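Local coordinates for Serine/threonine-protein acetyltransferase HopZ1a (PDB 5KLP) that transfers acetyl groups from acetyl-CoA to serine, threonine and lysine residues of host proteins such as tubulin, using inositol hexakisphosphate as cofactor, at residues Q25-L30 and A47-A52; E63-H68 and G327-E332; I178-A183 and L194-K199; R226-L231 and G252-P257. The protein carries 10 engineered substitutions. All blocks are in the same frame, centred on the assembly; numbering follows the deposited sequence.

Interaction 1: residues Q25-L30 and A47-A52. With IHP (inositol hexakisphosphate), chain D.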
# COMPACT_ATOMS: atom_id res chain seq x y z
N GLN A 25 5.98 -19.37 -12.29
CA GLN A 25 4.97 -19.24 -13.33
C GLN A 25 4.82 -17.75 -13.69
O GLN A 25 4.65 -17.39 -14.86
CB GLN A 25 3.65 -19.82 -12.85
CG GLN A 25 2.55 -19.98 -13.88
CD GLN A 25 2.96 -20.85 -15.08
OE1 GLN A 25 3.68 -21.83 -14.93
NE2 GLN A 25 2.39 -20.55 -16.25
N LYS A 26 4.91 -16.89 -12.69
CA LYS A 26 4.84 -15.46 -12.97
C LYS A 26 6.10 -15.00 -13.71
O LYS A 26 6.02 -14.13 -14.57
CB LYS A 26 4.62 -14.65 -11.70
CG LYS A 26 3.25 -14.86 -11.08
CD LYS A 26 3.09 -13.99 -9.85
CE LYS A 26 1.70 -14.10 -9.23
NZ LYS A 26 0.72 -13.14 -9.79
N ILE A 27 7.24 -15.59 -13.38
CA ILE A 27 8.48 -15.33 -14.11
C ILE A 27 8.33 -15.76 -15.58
O ILE A 27 8.63 -15.00 -16.50
CB ILE A 27 9.68 -16.07 -13.46
CG1 ILE A 27 10.07 -15.40 -12.14
CG2 ILE A 27 10.88 -16.12 -14.41
CD1 ILE A 27 11.05 -16.19 -11.32
N ASN A 28 7.87 -16.99 -15.79
CA ASN A 28 7.70 -17.51 -17.15
C ASN A 28 6.69 -16.73 -17.99
O ASN A 28 6.85 -16.58 -19.20
CB ASN A 28 7.32 -18.99 -17.09
CG ASN A 28 8.41 -19.84 -16.48
OD1 ASN A 28 9.58 -19.43 -16.45
ND2 ASN A 28 8.06 -21.04 -16.02
N ASP A 29 5.63 -16.24 -17.35
CA ASP A 29 4.63 -15.44 -18.04
C ASP A 29 5.21 -14.09 -18.49
O ASP A 29 4.84 -13.58 -19.54
CB ASP A 29 3.40 -15.22 -17.15
CG ASP A 29 2.57 -16.48 -17.01
OD1 ASP A 29 2.70 -17.38 -17.86
OD2 ASP A 29 1.77 -16.56 -16.05
N LEU A 30 6.10 -13.51 -17.68
CA LEU A 30 6.60 -12.18 -17.98
C LEU A 30 7.74 -12.22 -19.00
O LEU A 30 7.84 -11.34 -19.86
CB LEU A 30 7.06 -11.47 -16.71
CG LEU A 30 7.70 -10.10 -16.97
CD1 LEU A 30 6.73 -9.18 -17.72
CD2 LEU A 30 8.19 -9.43 -15.68
N ALA A 47 15.35 -6.58 -14.32
CA ALA A 47 15.72 -6.42 -12.92
C ALA A 47 14.70 -7.11 -12.02
O ALA A 47 15.07 -7.80 -11.06
CB ALA A 47 15.82 -4.95 -12.55
N ALA A 48 13.42 -6.92 -12.32
CA ALA A 48 12.35 -7.53 -11.54
C ALA A 48 12.39 -9.05 -11.66
O ALA A 48 12.12 -9.76 -10.69
CB ALA A 48 11.00 -7.00 -11.97
N LEU A 49 12.71 -9.53 -12.86
CA LEU A 49 12.84 -10.96 -13.11
C LEU A 49 13.99 -11.53 -12.29
O LEU A 49 13.84 -12.55 -11.62
CB LEU A 49 13.04 -11.24 -14.60
CG LEU A 49 11.80 -11.13 -15.48
CD1 LEU A 49 12.18 -11.18 -16.95
CD2 LEU A 49 10.83 -12.25 -15.16
N ASP A 50 15.13 -10.84 -12.35
CA ASP A 50 16.30 -11.23 -11.58
C ASP A 50 15.98 -11.29 -10.09
O ASP A 50 16.38 -12.22 -9.40
CB ASP A 50 17.46 -10.26 -11.82
CG ASP A 50 17.99 -10.31 -13.25
OD1 ASP A 50 17.69 -11.29 -13.97
OD2 ASP A 50 18.71 -9.38 -13.65
N ARG A 51 15.26 -10.29 -9.60
CA ARG A 51 14.89 -10.24 -8.18
C ARG A 51 14.01 -11.41 -7.78
O ARG A 51 14.23 -12.03 -6.74
CB ARG A 51 14.18 -8.93 -7.85
CG ARG A 51 13.73 -8.80 -6.39
CD ARG A 51 13.18 -7.41 -6.15
NE ARG A 51 12.74 -7.17 -4.78
CZ ARG A 51 13.53 -6.80 -3.78
NH1 ARG A 51 14.83 -6.64 -3.98
NH2 ARG A 51 13.02 -6.59 -2.57
N ALA A 52 13.01 -11.71 -8.59
CA ALA A 52 12.12 -12.82 -8.28
C ALA A 52 12.88 -14.14 -8.40
O ALA A 52 12.49 -15.13 -7.78
CB ALA A 52 10.90 -12.82 -9.20
C1 IHP D . -5.48 -10.53 -10.60
C2 IHP D . -4.64 -10.04 -9.34
C3 IHP D . -3.72 -11.01 -8.50
C4 IHP D . -3.79 -12.54 -8.96
C5 IHP D . -5.00 -12.99 -9.76
C6 IHP D . -5.08 -12.02 -10.94
O11 IHP D . -6.76 -10.34 -10.46
P1 IHP D . -7.86 -9.44 -11.40
O21 IHP D . -8.86 -8.73 -10.49
O31 IHP D . -8.63 -10.38 -12.33
O41 IHP D . -7.22 -8.38 -12.28
O12 IHP D . -5.36 -9.22 -8.50
P2 IHP D . -4.82 -7.63 -8.35
O22 IHP D . -4.85 -6.94 -9.73
O32 IHP D . -5.63 -6.78 -7.36
O42 IHP D . -3.34 -7.65 -7.93
O13 IHP D . -4.09 -10.88 -7.29
P3 IHP D . -3.37 -10.36 -5.85
O23 IHP D . -2.82 -8.93 -5.78
O33 IHP D . -4.68 -10.43 -5.06
O43 IHP D . -2.33 -11.32 -5.29
O14 IHP D . -3.60 -13.38 -7.94
P4 IHP D . -2.16 -14.07 -7.62
O24 IHP D . -1.22 -13.10 -6.91
O34 IHP D . -2.31 -15.35 -6.78
O44 IHP D . -1.47 -14.49 -8.93
O15 IHP D . -6.14 -13.19 -9.07
P5 IHP D . -6.84 -14.73 -8.85
O25 IHP D . -5.85 -15.84 -9.25
O35 IHP D . -7.21 -14.96 -7.36
O45 IHP D . -8.11 -14.92 -9.69
O16 IHP D . -5.86 -12.51 -11.89
P6 IHP D . -5.62 -12.32 -13.50
O26 IHP D . -4.12 -12.35 -13.82
O36 IHP D . -6.32 -13.42 -14.31
O46 IHP D . -6.19 -10.97 -13.97
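The helical turns 25-30 and 47-52 run nearly antiparallel, their axes 159° apart and 10.3 Å from each other at closest approach, with I27 and L49 facing each other through CA atoms 6.3 Å apart. What fills the seam is aliphatic. CD2 of L49 does most of the work: it sits 3.9 Å from I27 CG2 and also 3.9 Å from L30 CD2, so one methyl plugs the step between two residues on successive turns of the other helix. I27 splits its branches to match. CG2 meets L49, while CG1 lies beside the backbone N (chi1 -72°) and carries CD1 to the methyl of A52, where CD1 and CB are 4.0 Å apart. Helices 21-36 and 40-53 thus form an antiparallel helical pair, and helix 324-340 packs against both: L330 touches I27, L30 and A52, making a small three-helix apolar core. K26 leaves the same helix in another direction, toward inositol hexakisphosphate. Its chain is extended through CE and turns only at the last torsion (chi4 -89°), bringing NZ to 2.7 Å from phosphate oxygen O44 of the ligand; a second bond, from NZ to O24, is weak.

Interaction 2: residues E63-H68 and G327-E332. With IHP (inositol hexakisphosphate), chain D.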
# COMPACT_ATOMS: atom_id res chain seq x y z
N GLU A 63 13.54 3.07 -5.87
CA GLU A 63 13.77 4.06 -6.91
C GLU A 63 13.30 3.54 -8.28
O GLU A 63 12.64 4.27 -9.03
CB GLU A 63 15.25 4.49 -6.93
CG GLU A 63 16.14 3.91 -8.02
CD GLU A 63 17.62 3.94 -7.64
OE1 GLU A 63 17.94 4.28 -6.47
OE2 GLU A 63 18.47 3.62 -8.50
N LEU A 64 13.62 2.29 -8.61
CA LEU A 64 13.18 1.71 -9.88
C LEU A 64 11.66 1.61 -10.00
O LEU A 64 11.10 1.96 -11.04
CB LEU A 64 13.79 0.32 -10.07
CG LEU A 64 15.21 0.24 -10.63
CD1 LEU A 64 15.63 -1.21 -10.75
CD2 LEU A 64 15.26 0.93 -11.99
N ASP A 65 10.99 1.11 -8.97
CA ASP A 65 9.54 1.05 -9.00
C ASP A 65 8.96 2.45 -9.22
O ASP A 65 8.06 2.64 -10.04
CB ASP A 65 8.96 0.49 -7.69
CG ASP A 65 9.27 -0.99 -7.49
OD1 ASP A 65 9.60 -1.70 -8.47
OD2 ASP A 65 9.17 -1.44 -6.33
N ALA A 66 9.51 3.42 -8.49
CA ALA A 66 8.99 4.78 -8.52
C ALA A 66 9.14 5.40 -9.90
O ALA A 66 8.27 6.13 -10.36
CB ALA A 66 9.70 5.64 -7.46
N THR A 67 10.26 5.10 -10.56
CA THR A 67 10.55 5.57 -11.91
C THR A 67 9.52 5.09 -12.92
O THR A 67 9.14 5.81 -13.84
CB THR A 67 11.96 5.12 -12.35
OG1 THR A 67 12.93 5.74 -11.52
CG2 THR A 67 12.23 5.49 -13.80
N HIS A 68 9.04 3.86 -12.75
CA HIS A 68 8.14 3.30 -13.73
C HIS A 68 6.69 3.29 -13.25
O HIS A 68 5.82 2.75 -13.94
CB HIS A 68 8.60 1.90 -14.10
CG HIS A 68 9.96 1.87 -14.71
ND1 HIS A 68 10.22 2.37 -15.97
CD2 HIS A 68 11.16 1.46 -14.22
CE1 HIS A 68 11.51 2.25 -16.24
NE2 HIS A 68 12.10 1.69 -15.20
N GLY A 327 6.20 -11.12 -6.96
CA GLY A 327 5.30 -11.67 -7.96
C GLY A 327 4.32 -10.62 -8.47
O GLY A 327 4.02 -10.57 -9.66
N PHE A 328 3.81 -9.80 -7.56
CA PHE A 328 2.92 -8.71 -7.96
C PHE A 328 3.63 -7.76 -8.93
O PHE A 328 3.03 -7.30 -9.90
CB PHE A 328 2.40 -7.96 -6.72
CG PHE A 328 1.56 -6.75 -7.06
CD1 PHE A 328 0.30 -6.90 -7.61
CD2 PHE A 328 2.07 -5.47 -6.89
CE1 PHE A 328 -0.47 -5.78 -7.96
CE2 PHE A 328 1.32 -4.36 -7.23
CZ PHE A 328 0.05 -4.52 -7.77
N ARG A 329 4.91 -7.48 -8.69
CA ARG A 329 5.65 -6.59 -9.58
C ARG A 329 5.74 -7.17 -10.99
O ARG A 329 5.57 -6.44 -11.96
CB ARG A 329 7.06 -6.30 -9.04
CG ARG A 329 7.88 -5.34 -9.91
CD ARG A 329 9.10 -4.82 -9.13
NE ARG A 329 9.52 -5.86 -8.21
CZ ARG A 329 9.74 -5.71 -6.91
NH1 ARG A 329 9.63 -4.53 -6.31
NH2 ARG A 329 10.08 -6.77 -6.22
N LEU A 330 6.01 -8.47 -11.09
CA LEU A 330 6.05 -9.16 -12.38
C LEU A 330 4.70 -9.04 -13.09
O LEU A 330 4.63 -8.83 -14.30
CB LEU A 330 6.42 -10.63 -12.17
CG LEU A 330 7.77 -10.88 -11.47
CD1 LEU A 330 8.05 -12.37 -11.35
CD2 LEU A 330 8.91 -10.18 -12.20
N GLN A 331 3.62 -9.19 -12.33
CA GLN A 331 2.27 -9.06 -12.85
C GLN A 331 2.02 -7.67 -13.44
O GLN A 331 1.43 -7.53 -14.52
CB GLN A 331 1.25 -9.36 -11.75
CG GLN A 331 -0.15 -8.92 -12.08
CD GLN A 331 -1.08 -9.07 -10.88
OE1 GLN A 331 -1.49 -10.18 -10.54
NE2 GLN A 331 -1.37 -7.95 -10.22
N GLU A 332 2.47 -6.64 -12.72
CA GLU A 332 2.25 -5.27 -13.16
C GLU A 332 3.04 -4.93 -14.43
O GLU A 332 2.53 -4.28 -15.33
CB GLU A 332 2.61 -4.30 -12.05
CG GLU A 332 1.68 -4.46 -10.86
CD GLU A 332 0.23 -4.43 -11.29
OE1 GLU A 332 -0.28 -3.31 -11.55
OE2 GLU A 332 -0.40 -5.52 -11.39
C1 IHP D . -5.48 -10.53 -10.60
C2 IHP D . -4.64 -10.04 -9.34
C3 IHP D . -3.72 -11.01 -8.50
C4 IHP D . -3.79 -12.54 -8.96
C5 IHP D . -5.00 -12.99 -9.76
C6 IHP D . -5.08 -12.02 -10.94
O11 IHP D . -6.76 -10.34 -10.46
P1 IHP D . -7.86 -9.44 -11.40
O21 IHP D . -8.86 -8.73 -10.49
O31 IHP D . -8.63 -10.38 -12.33
O41 IHP D . -7.22 -8.38 -12.28
O12 IHP D . -5.36 -9.22 -8.50
P2 IHP D . -4.82 -7.63 -8.35
O22 IHP D . -4.85 -6.94 -9.73
O32 IHP D . -5.63 -6.78 -7.36
O42 IHP D . -3.34 -7.65 -7.93
O13 IHP D . -4.09 -10.88 -7.29
P3 IHP D . -3.37 -10.36 -5.85
O23 IHP D . -2.82 -8.93 -5.78
O33 IHP D . -4.68 -10.43 -5.06
O43 IHP D . -2.33 -11.32 -5.29
O14 IHP D . -3.60 -13.38 -7.94
P4 IHP D . -2.16 -14.07 -7.62
O24 IHP D . -1.22 -13.10 -6.91
O34 IHP D . -2.31 -15.35 -6.78
O44 IHP D . -1.47 -14.49 -8.93
O15 IHP D . -6.14 -13.19 -9.07
P5 IHP D . -6.84 -14.73 -8.85
O25 IHP D . -5.85 -15.84 -9.25
O35 IHP D . -7.21 -14.96 -7.36
O45 IHP D . -8.11 -14.92 -9.69
O16 IHP D . -5.86 -12.51 -11.89
P6 IHP D . -5.62 -12.32 -13.50
O26 IHP D . -4.12 -12.35 -13.82
O36 IHP D . -6.32 -13.42 -14.31
O46 IHP D . -6.19 -10.97 -13.97
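Segments 63-68 and 327-332 are both helical and stand well apart, the nearest CA atoms, those of D65 and R329, being 8.6 Å from each other. The long side chain of R329 and the short one of D65 close the gap. R329 starts with CG anti to the backbone N and then kinks at chi3, 31°, which swings the guanidinium edge toward the carboxylate of D65. NH1 lies 3.1 Å from D65 OD2 in a salt bridge. The two flat groups are nearly coplanar, yet the hydrogen bond within the bridge is weak, bent to 134° at the proton. D65 OD1 leans instead over the aliphatic part of the arginine, 3.2 Å from R329 CD, and takes a hydrogen bond from the hydroxyl of Y44. R329 has further acid partners in D326 at NH2 and D188 at NH1, so several carboxylates share this buried cation and probably balance the nearby charge of R51. D65 also packs on V190 and M191 of the helix that begins at the catalytic C189.

Another face of helix 324-340 serves the ligand. Q331 NE2 gives one bond to inositol hexakisphosphate O42, 3.0 Å away, and another to E332 OE2 at 2.9 Å, nearly straight at 171° and in the amide plane; the pair fixes how the amide is turned. E332 CG sits over one face of the F328 ring, toward its rim, and the ring edge carries F328 CE1 to 3.4 Å from O42. R335 in turn bridges to E332 OE2. Through F328 and Q331, helix 324-340 lines the inositol hexakisphosphate pocket of this YopJ-family acetyltransferase.

Interaction 3: residues I178-A183 and L194-K199. Engineered in segment 178-183: A183 (natural residue Gln). With IHP (inositol hexakisphosphate), chain D.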
# COMPACT_ATOMS: atom_id res chain seq x y z
N ILE A 178 -3.59 4.14 8.55
CA ILE A 178 -3.77 2.74 8.87
C ILE A 178 -2.46 1.99 8.63
O ILE A 178 -1.94 1.92 7.51
CB ILE A 178 -4.90 2.13 8.05
CG1 ILE A 178 -6.21 2.84 8.42
CG2 ILE A 178 -5.01 0.62 8.31
CD1 ILE A 178 -7.38 2.45 7.56
N GLU A 179 -1.93 1.45 9.71
CA GLU A 179 -0.64 0.77 9.67
C GLU A 179 -0.85 -0.72 9.46
O GLU A 179 -1.41 -1.38 10.32
CB GLU A 179 0.12 1.04 10.97
CG GLU A 179 1.39 0.21 11.15
CD GLU A 179 2.05 0.45 12.50
OE1 GLU A 179 2.65 1.53 12.67
OE2 GLU A 179 1.96 -0.44 13.39
N THR A 180 -0.40 -1.28 8.34
CA THR A 180 -0.68 -2.71 8.13
C THR A 180 0.47 -3.63 8.57
O THR A 180 0.22 -4.75 8.99
CB THR A 180 -1.00 -3.02 6.64
OG1 THR A 180 0.20 -2.94 5.85
CG2 THR A 180 -2.03 -2.04 6.07
N GLN A 181 1.71 -3.13 8.53
CA GLN A 181 2.92 -3.96 8.80
C GLN A 181 3.05 -5.14 7.85
O GLN A 181 3.68 -6.15 8.20
CB GLN A 181 2.93 -4.48 10.26
CG GLN A 181 2.74 -3.38 11.32
CD GLN A 181 2.85 -3.90 12.75
OE1 GLN A 181 3.29 -5.04 12.99
NE2 GLN A 181 2.46 -3.06 13.72
N ALA A 182 2.48 -5.04 6.66
CA ALA A 182 2.60 -6.14 5.71
C ALA A 182 4.02 -6.19 5.13
O ALA A 182 4.55 -7.28 4.88
CB ALA A 182 1.55 -6.01 4.60
N ALA A 183 4.64 -5.03 4.92
CA ALA A 183 5.97 -4.96 4.31
C ALA A 183 7.05 -5.18 5.36
O ALA A 183 7.05 -4.52 6.40
CB ALA A 183 6.18 -3.61 3.63
N LEU A 194 0.90 0.47 -4.66
CA LEU A 194 0.16 0.25 -5.90
C LEU A 194 -0.88 -0.85 -5.70
O LEU A 194 -2.04 -0.70 -6.07
CB LEU A 194 1.11 -0.09 -7.06
CG LEU A 194 0.45 -0.47 -8.39
CD1 LEU A 194 -0.46 0.66 -8.86
CD2 LEU A 194 1.48 -0.82 -9.47
N ASN A 195 -0.45 -1.96 -5.10
CA ASN A 195 -1.39 -3.04 -4.84
C ASN A 195 -2.52 -2.57 -3.94
O ASN A 195 -3.68 -2.91 -4.16
CB ASN A 195 -0.69 -4.24 -4.18
CG ASN A 195 -1.63 -5.42 -3.98
OD1 ASN A 195 -2.24 -5.56 -2.93
ND2 ASN A 195 -1.77 -6.25 -5.01
N TYR A 196 -2.17 -1.77 -2.95
CA TYR A 196 -3.15 -1.27 -1.99
C TYR A 196 -4.19 -0.36 -2.65
O TYR A 196 -5.37 -0.38 -2.28
CB TYR A 196 -2.44 -0.53 -0.86
CG TYR A 196 -1.94 -1.45 0.24
CD1 TYR A 196 -1.90 -2.84 0.06
CD2 TYR A 196 -1.55 -0.93 1.47
CE1 TYR A 196 -1.46 -3.68 1.07
CE2 TYR A 196 -1.11 -1.77 2.50
CZ TYR A 196 -1.08 -3.14 2.30
OH TYR A 196 -0.65 -3.95 3.33
N ALA A 197 -3.75 0.44 -3.62
CA ALA A 197 -4.67 1.30 -4.37
C ALA A 197 -5.71 0.45 -5.09
O ALA A 197 -6.91 0.73 -5.03
CB ALA A 197 -3.91 2.19 -5.37
N ILE A 198 -5.23 -0.58 -5.78
CA ILE A 198 -6.14 -1.50 -6.48
C ILE A 198 -7.10 -2.18 -5.49
O ILE A 198 -8.30 -2.32 -5.78
CB ILE A 198 -5.36 -2.59 -7.25
CG1 ILE A 198 -4.43 -1.94 -8.29
CG2 ILE A 198 -6.34 -3.56 -7.93
CD1 ILE A 198 -3.48 -2.92 -8.97
N LYS A 199 -6.58 -2.62 -4.34
CA LYS A 199 -7.45 -3.28 -3.35
C LYS A 199 -8.47 -2.32 -2.75
O LYS A 199 -9.59 -2.70 -2.44
CB LYS A 199 -6.62 -3.92 -2.23
CG LYS A 199 -5.67 -5.03 -2.69
CD LYS A 199 -6.40 -6.05 -3.56
CE LYS A 199 -5.52 -7.24 -3.89
NZ LYS A 199 -6.20 -8.17 -4.82
C1 IHP D . -5.48 -10.53 -10.60
C2 IHP D . -4.64 -10.04 -9.34
C3 IHP D . -3.72 -11.01 -8.50
C4 IHP D . -3.79 -12.54 -8.96
C5 IHP D . -5.00 -12.99 -9.76
C6 IHP D . -5.08 -12.02 -10.94
O11 IHP D . -6.76 -10.34 -10.46
P1 IHP D . -7.86 -9.44 -11.40
O21 IHP D . -8.86 -8.73 -10.49
O31 IHP D . -8.63 -10.38 -12.33
O41 IHP D . -7.22 -8.38 -12.28
O12 IHP D . -5.36 -9.22 -8.50
P2 IHP D . -4.82 -7.63 -8.35
O22 IHP D . -4.85 -6.94 -9.73
O32 IHP D . -5.63 -6.78 -7.36
O42 IHP D . -3.34 -7.65 -7.93
O13 IHP D . -4.09 -10.88 -7.29
P3 IHP D . -3.37 -10.36 -5.85
O23 IHP D . -2.82 -8.93 -5.78
O33 IHP D . -4.68 -10.43 -5.06
O43 IHP D . -2.33 -11.32 -5.29
O14 IHP D . -3.60 -13.38 -7.94
P4 IHP D . -2.16 -14.07 -7.62
O24 IHP D . -1.22 -13.10 -6.91
O34 IHP D . -2.31 -15.35 -6.78
O44 IHP D . -1.47 -14.49 -8.93
O15 IHP D . -6.14 -13.19 -9.07
P5 IHP D . -6.84 -14.73 -8.85
O25 IHP D . -5.85 -15.84 -9.25
O35 IHP D . -7.21 -14.96 -7.36
O45 IHP D . -8.11 -14.92 -9.69
O16 IHP D . -5.86 -12.51 -11.89
P6 IHP D . -5.62 -12.32 -13.50
O26 IHP D . -4.12 -12.35 -13.82
O36 IHP D . -6.32 -13.42 -14.31
O46 IHP D . -6.19 -10.97 -13.97
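T180 and Y196 meet where strand 175-179 of the central mixed sheet gives way to the loop leading to C189, the catalytic cysteine at the start of helix 189-202; strand, loop and cysteine-bearing helix belong to the clan CA peptidase-like core of YopJ enzymes. The polar contact is between hydroxyls: T180 OG1 lies 2.8 Å from Y196 OH, in the plane of the tyrosine ring at its edge. OG1 occupies the position between backbone N and carbonyl carbon (chi1 73°), from which T180 OG1 also accepts a hydrogen bond from A182 N, 3.2 Å away. That second bond makes an ST turn, which curls the chain just past the strand. Y196 OH is further tied to the carbonyl oxygen of F260, whose ring meets the tyrosine edge-to-face.

Van der Waals packing is modest. T180 CG2 comes obliquely to the ring, 3.7 Å from Y196 CE2. A182 CB lies 3.3 Å from Y196 OH. T180 and Y196 approach from opposite directions, closing a backbone gap of 10.5 Å between their CA atoms.

Hydrogen bonds from an amide and an ammonium group take over on a different side of the helix, which faces inositol hexakisphosphate. The same helix thus touches both the loop leading to C189 and the cofactor, consistent with allosteric coupling between them. N195 ND2 donates to ligand O23 at 3.0 Å. K199, bent at chi2, sets its ammonium between two phosphates, with NZ 2.7 Å from O33 and 3.0 Å from O32.

Interaction 4: residues R226-L231 and G252-P257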
# COMPACT_ATOMS: atom_id res chain seq x y z
N ARG A 226 -5.55 1.32 17.76
CA ARG A 226 -4.44 2.27 17.72
C ARG A 226 -3.29 1.82 18.63
O ARG A 226 -2.12 1.96 18.29
CB ARG A 226 -4.93 3.67 18.12
CG ARG A 226 -3.87 4.76 18.08
CD ARG A 226 -4.55 6.12 18.16
NE ARG A 226 -3.59 7.21 18.18
CZ ARG A 226 -3.75 8.35 17.52
NH1 ARG A 226 -4.84 8.55 16.80
NH2 ARG A 226 -2.81 9.29 17.60
N ALA A 227 -3.64 1.25 19.78
CA ALA A 227 -2.66 0.78 20.75
C ALA A 227 -1.84 -0.40 20.21
O ALA A 227 -0.76 -0.70 20.73
CB ALA A 227 -3.36 0.37 22.07
N ARG A 228 -2.35 -1.08 19.18
CA ARG A 228 -1.67 -2.23 18.59
C ARG A 228 -0.64 -1.83 17.52
O ARG A 228 0.10 -2.66 17.02
CB ARG A 228 -2.70 -3.18 17.97
CG ARG A 228 -3.63 -3.84 18.98
CD ARG A 228 -4.85 -4.47 18.29
NE ARG A 228 -5.85 -4.91 19.25
CZ ARG A 228 -7.16 -4.90 19.05
NH1 ARG A 228 -7.66 -4.47 17.90
NH2 ARG A 228 -7.98 -5.32 20.01
N THR A 229 -0.60 -0.55 17.19
CA THR A 229 0.32 -0.04 16.17
C THR A 229 1.59 0.48 16.83
O THR A 229 1.62 0.70 18.04
CB THR A 229 -0.31 1.11 15.35
OG1 THR A 229 -0.53 2.24 16.21
CG2 THR A 229 -1.65 0.68 14.73
N THR A 230 2.62 0.67 16.02
CA THR A 230 3.87 1.23 16.53
C THR A 230 3.64 2.62 17.11
O THR A 230 4.30 3.02 18.06
CB THR A 230 4.94 1.31 15.42
OG1 THR A 230 4.49 2.19 14.38
CG2 THR A 230 5.22 -0.09 14.86
N LEU A 231 2.69 3.35 16.53
CA LEU A 231 2.31 4.66 17.05
C LEU A 231 1.70 4.51 18.45
O LEU A 231 2.05 5.24 19.39
CB LEU A 231 1.32 5.35 16.10
CG LEU A 231 0.76 6.66 16.67
CD1 LEU A 231 1.85 7.70 16.83
CD2 LEU A 231 -0.37 7.20 15.81
N GLY A 252 -3.98 -2.45 10.49
CA GLY A 252 -4.63 -2.88 9.26
C GLY A 252 -5.65 -4.01 9.40
O GLY A 252 -6.76 -3.89 8.90
N ALA A 253 -5.27 -5.09 10.09
CA ALA A 253 -6.15 -6.25 10.21
C ALA A 253 -7.46 -5.93 10.93
O ALA A 253 -8.46 -6.63 10.73
CB ALA A 253 -5.44 -7.38 10.93
N ASP A 254 -7.47 -4.89 11.75
CA ASP A 254 -8.67 -4.52 12.49
C ASP A 254 -9.73 -3.83 11.63
O ASP A 254 -10.91 -3.95 11.92
CB ASP A 254 -8.33 -3.62 13.68
CG ASP A 254 -7.65 -4.38 14.81
OD1 ASP A 254 -7.96 -5.58 14.98
OD2 ASP A 254 -6.81 -3.80 15.51
N VAL A 255 -9.31 -3.14 10.58
CA VAL A 255 -10.24 -2.30 9.82
C VAL A 255 -10.24 -2.52 8.31
O VAL A 255 -11.09 -1.97 7.61
CB VAL A 255 -9.96 -0.80 10.08
CG1 VAL A 255 -10.18 -0.46 11.55
CG2 VAL A 255 -8.55 -0.43 9.65
N LEU A 256 -9.29 -3.29 7.80
CA LEU A 256 -9.18 -3.55 6.36
C LEU A 256 -9.43 -5.03 6.07
O LEU A 256 -9.23 -5.86 6.95
CB LEU A 256 -7.80 -3.14 5.85
CG LEU A 256 -7.39 -1.68 6.01
CD1 LEU A 256 -5.96 -1.47 5.49
CD2 LEU A 256 -8.37 -0.77 5.27
N PRO A 257 -9.86 -5.35 4.84
CA PRO A 257 -10.06 -6.75 4.45
C PRO A 257 -8.75 -7.52 4.29
O PRO A 257 -7.69 -6.91 4.17
CB PRO A 257 -10.75 -6.64 3.09
CG PRO A 257 -11.11 -5.22 2.91
CD PRO A 257 -10.21 -4.42 3.77
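R228 reaches D254 across the surface beyond the edge strand 248-251 of the mixed sheet, joining the turn that leads into helix 230-238 to the short, weakly bonded helix 252-255. From CB, which points at the partner segment, the chain sets out with CG beside the backbone N and stays extended as far as NE. R228 CD is the first atom to come near, 3.5 Å from D254 OD2; NE passes farther off, at 4.0 Å. CZ comes to 3.7 Å from D254 OD2, and NH1 closes the contact. It stands 2.6 Å from D254 OD2, a short salt bridge with an N-H...O angle of 148°. The acceptor lies almost in the guanidinium plane, at its edge, but the nitrogen comes to the carboxylate from above, 48° out of its plane, with the two planes 58° apart. The bridge uses NH1 alone, which bonds to OD2. D254 has other hands: OD1 forms a salt bridge with R276, and OD2 also bonds the hydroxyl of S225.

Right after the arginine, T229 occupies the N-cap of helix 230-238, its OG1 bonded to the backbone N of G232. That same T229 OG1 lies 2.6 Å from R226 O, in the carbonyl plane and on a lone pair.

Interactions 1, 2 and 3 are buried and all border inositol hexakisphosphate; interaction 4 lies at the surface, away from the annotated sites. Their chemistry follows: interaction 1 is aliphatic, interaction 2 an ion pair in a buried charge cluster, interaction 3 a bond between hydroxyls near the centre of the chain, and interaction 4 a partly exposed ion pair. Interactions 1 and 2 touch where L330 of helix 324-340 meets A48 of helix 40-53, and helices 40-53 and 61-79 follow each other in the chain. F328 carries interaction 2 onto N195, L194 and I198 of interaction 3. E179 then joins 178-183 to interaction 4, its backbone O meeting G252 N and its OE1 the hydroxyl of T230.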